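Local structure of ribosome hibernation protein YHBH (Vibrio cholerae serotype O1, 4HEI) at residues A[18-21]-A[22-26]. The protein probably inhibits translation in stationary phase by binding the small ribosomal subunit, and associates with 100S ribosome dimers. Numbering follows the deposited sequence.
Sequences DYVH and SKFDK
The Tyr19 ring carries the aliphatic chain of Lys23 over one face and meets the ring of Tyr71 edge-to-face. The lysine's CG lies 4.2 Å from the centroid of the Tyr19 ring, 19° off the ring normal, which makes this a CH-pi contact; Lys23 CD then comes within 3.8 Å of Tyr19 CZ, toward the hydroxyl end. Two bends in the lysine, at chi2 and chi3 (both -68°), fold it alongside the ring rather than letting it run straight out from the helix. Its NZ ends in a salt bridge with Asp75 on helix 70-91, so the chain is packed against the ring along its length and paired with Asp75 at its tip.

The second flat group, Phe24, takes the backbone oxygen of Val20 at its edge, in the ring plane, with Val20 O 3.3 Å from Phe24 CD2. Val20 CG1 packs on the same margin of the ring, 3.7 Å from Phe24 CD2, having swung anti to its own backbone nitrogen (chi1 172°). That same Val20 oxygen also accepts a hydrogen bond from Phe24 N, 3.1 Å from Val20 O, so amide and ring edge of one residue converge on it. A looser link runs on the His21 flank: a water sits 2.6 Å from His21 ND1 and donates a weak, long bond to Asp25 OD1.

All three side-chain pairs are i to i+4, spaced by the same turn as the backbone bonds from Ser22 through Asp25. Val20 and Phe24 face inward, touching strand 2-8 and helix 70-91, and Phe24 also reaches strand 34-44. This is an amphipathic alpha-helix, the crossover helix of the beta-alpha-beta unit that opens the beta-alpha-beta-beta-beta-alpha fold of the HPF/YfiA family.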
ATOM      1  N   ASP A  18       5.636   4.344   9.824  1.00 26.58           N
ATOM      2  CA  ASP A  18       7.025   3.955   9.594  1.00 27.29           C
ATOM      3  C   ASP A  18       7.073   2.633   8.833  1.00 25.93           C
ATOM      4  O   ASP A  18       7.846   2.473   7.883  1.00 24.18           O
ATOM      5  CB  ASP A  18       7.782   3.803  10.919  1.00 29.58           C
ATOM      6  CG  ASP A  18       8.011   5.130  11.622  1.00 32.20           C
ATOM      7  OD1 ASP A  18       7.988   6.177  10.946  1.00 34.42           O
ATOM      8  OD2 ASP A  18       8.231   5.125  12.852  1.00 34.70           O
ATOM      9  N   TYR A  19       6.239   1.688   9.254  1.00 23.39           N
ATOM     10  CA  TYR A  19       6.188   0.382   8.613  1.00 22.91           C
ATOM     11  C   TYR A  19       5.778   0.516   7.153  1.00 21.84           C
ATOM     12  O   TYR A  19       6.393  -0.083   6.270  1.00 19.70           O
ATOM     13  CB  TYR A  19       5.195  -0.528   9.345  1.00 23.05           C
ATOM     14  CG  TYR A  19       5.208  -1.951   8.851  1.00 23.61           C
ATOM     15  CD1 TYR A  19       6.307  -2.776   9.081  1.00 25.82           C
ATOM     16  CD2 TYR A  19       4.129  -2.474   8.141  1.00 24.98           C
ATOM     17  CE1 TYR A  19       6.331  -4.082   8.617  1.00 26.42           C
ATOM     18  CE2 TYR A  19       4.146  -3.776   7.670  1.00 27.98           C
ATOM     19  CZ  TYR A  19       5.249  -4.573   7.912  1.00 28.44           C
ATOM     20  OH  TYR A  19       5.274  -5.862   7.450  1.00 31.35           O
ATOM     21  N   VAL A  20       4.732   1.295   6.898  1.00 20.91           N
ATOM     22  CA  VAL A  20       4.268   1.496   5.530  1.00 19.40           C
ATOM     23  C   VAL A  20       5.400   2.069   4.689  1.00 20.42           C
ATOM     24  O   VAL A  20       5.672   1.586   3.590  1.00 18.26           O
ATOM     25  CB  VAL A  20       3.069   2.452   5.474  1.00 18.76           C
ATOM     26  CG1 VAL A  20       2.742   2.794   4.019  1.00 16.34           C
ATOM     27  CG2 VAL A  20       1.851   1.798   6.146  1.00 17.16           C
ATOM     28  N   HIS A  21       6.060   3.095   5.210  1.00 22.01           N
ATOM     29  CA  HIS A  21       7.169   3.703   4.486  1.00 24.72           C
ATOM     30  C   HIS A  21       8.260   2.677   4.205  1.00 24.57           C
ATOM     31  O   HIS A  21       8.825   2.637   3.107  1.00 26.25           O
ATOM     32  CB  HIS A  21       7.724   4.887   5.280  1.00 26.42           C
ATOM     33  CG  HIS A  21       7.061   6.184   4.945  1.00 31.41           C
ATOM     34  ND1 HIS A  21       7.259   6.827   3.742  1.00 32.60           N
ATOM     35  CD2 HIS A  21       6.170   6.938   5.632  1.00 33.92           C
ATOM     36  CE1 HIS A  21       6.519   7.921   3.701  1.00 33.95           C
ATOM     37  NE2 HIS A  21       5.848   8.012   4.836  1.00 33.33           N
ATOM     38  N   SER A  22       8.537   1.833   5.188  1.00 25.67           N
ATOM     39  CA  SER A  22       9.547   0.797   5.034  1.00 27.87           C
ATOM     40  C   SER A  22       9.223  -0.106   3.842  1.00 26.46           C
ATOM     41  O   SER A  22      10.077  -0.355   2.982  1.00 24.22           O
ATOM     42  CB  SER A  22       9.630  -0.037   6.318  1.00 29.17           C
ATOM     43  OG  SER A  22      10.607  -1.053   6.197  1.00 34.87           O
ATOM     44  N   LYS A  23       7.984  -0.588   3.787  1.00 25.73           N
ATOM     45  CA  LYS A  23       7.545  -1.469   2.706  1.00 25.28           C
ATOM     46  C   LYS A  23       7.664  -0.814   1.327  1.00 24.38           C
ATOM     47  O   LYS A  23       8.091  -1.455   0.366  1.00 22.35           O
ATOM     48  CB  LYS A  23       6.089  -1.899   2.933  1.00 27.42           C
ATOM     49  CG  LYS A  23       5.825  -2.540   4.287  1.00 30.95           C
ATOM     50  CD  LYS A  23       6.499  -3.897   4.424  1.00 32.94           C
ATOM     51  CE  LYS A  23       5.867  -4.918   3.498  1.00 33.73           C
ATOM     52  NZ  LYS A  23       6.373  -6.292   3.757  1.00 37.83           N
ATOM     53  N   PHE A  24       7.281   0.455   1.225  1.00 23.33           N
ATOM     54  CA  PHE A  24       7.344   1.160  -0.048  1.00 25.55           C
ATOM     55  C   PHE A  24       8.760   1.546  -0.462  1.00 26.19           C
ATOM     56  O   PHE A  24       9.064   1.618  -1.652  1.00 26.40           O
ATOM     57  CB  PHE A  24       6.411   2.372  -0.020  1.00 27.50           C
ATOM     58  CG  PHE A  24       4.982   2.017  -0.307  1.00 28.96           C
ATOM     59  CD1 PHE A  24       4.544   1.870  -1.621  1.00 29.22           C
ATOM     60  CD2 PHE A  24       4.091   1.759   0.728  1.00 29.62           C
ATOM     61  CE1 PHE A  24       3.237   1.467  -1.897  1.00 29.19           C
ATOM     62  CE2 PHE A  24       2.786   1.354   0.462  1.00 31.69           C
ATOM     63  CZ  PHE A  24       2.358   1.207  -0.855  1.00 29.09           C
ATOM     64  N   ASP A  25       9.644   1.743   0.511  1.00 24.12           N
ATOM     65  CA  ASP A  25      11.029   2.048   0.173  1.00 23.84           C
ATOM     66  C   ASP A  25      11.667   0.815  -0.476  1.00 24.19           C
ATOM     67  O   ASP A  25      12.504   0.944  -1.365  1.00 25.06           O
ATOM     68  CB  ASP A  25      11.829   2.463   1.413  1.00 24.20           C
ATOM     69  CG  ASP A  25      11.605   3.914   1.786  1.00 26.41           C
ATOM     70  OD1 ASP A  25      11.082   4.667   0.942  1.00 26.31           O
ATOM     71  OD2 ASP A  25      11.967   4.305   2.915  1.00 28.80           O
ATOM     72  N   LYS A  26      11.269  -0.379  -0.046  1.00 22.60           N
ATOM     73  CA  LYS A  26      11.822  -1.594  -0.633  1.00 26.08           C
ATOM     74  C   LYS A  26      11.268  -1.766  -2.039  1.00 24.82           C
ATOM     75  O   LYS A  26      11.993  -2.078  -2.988  1.00 24.70           O
ATOM     76  CB  LYS A  26      11.455  -2.820   0.205  1.00 27.05           C
ATOM     77  CG  LYS A  26      12.082  -2.853   1.588  1.00 30.64           C
ATOM     78  CD  LYS A  26      11.782  -4.174   2.281  1.00 34.89           C
ATOM     79  CE  LYS A  26      12.472  -4.265   3.627  1.00 36.46           C
ATOM     80  NZ  LYS A  26      13.949  -4.130   3.493  1.00 40.42           N
TER
HETATM   81  O   HOH W   1       9.159   7.336   2.074  1.00 40.32           O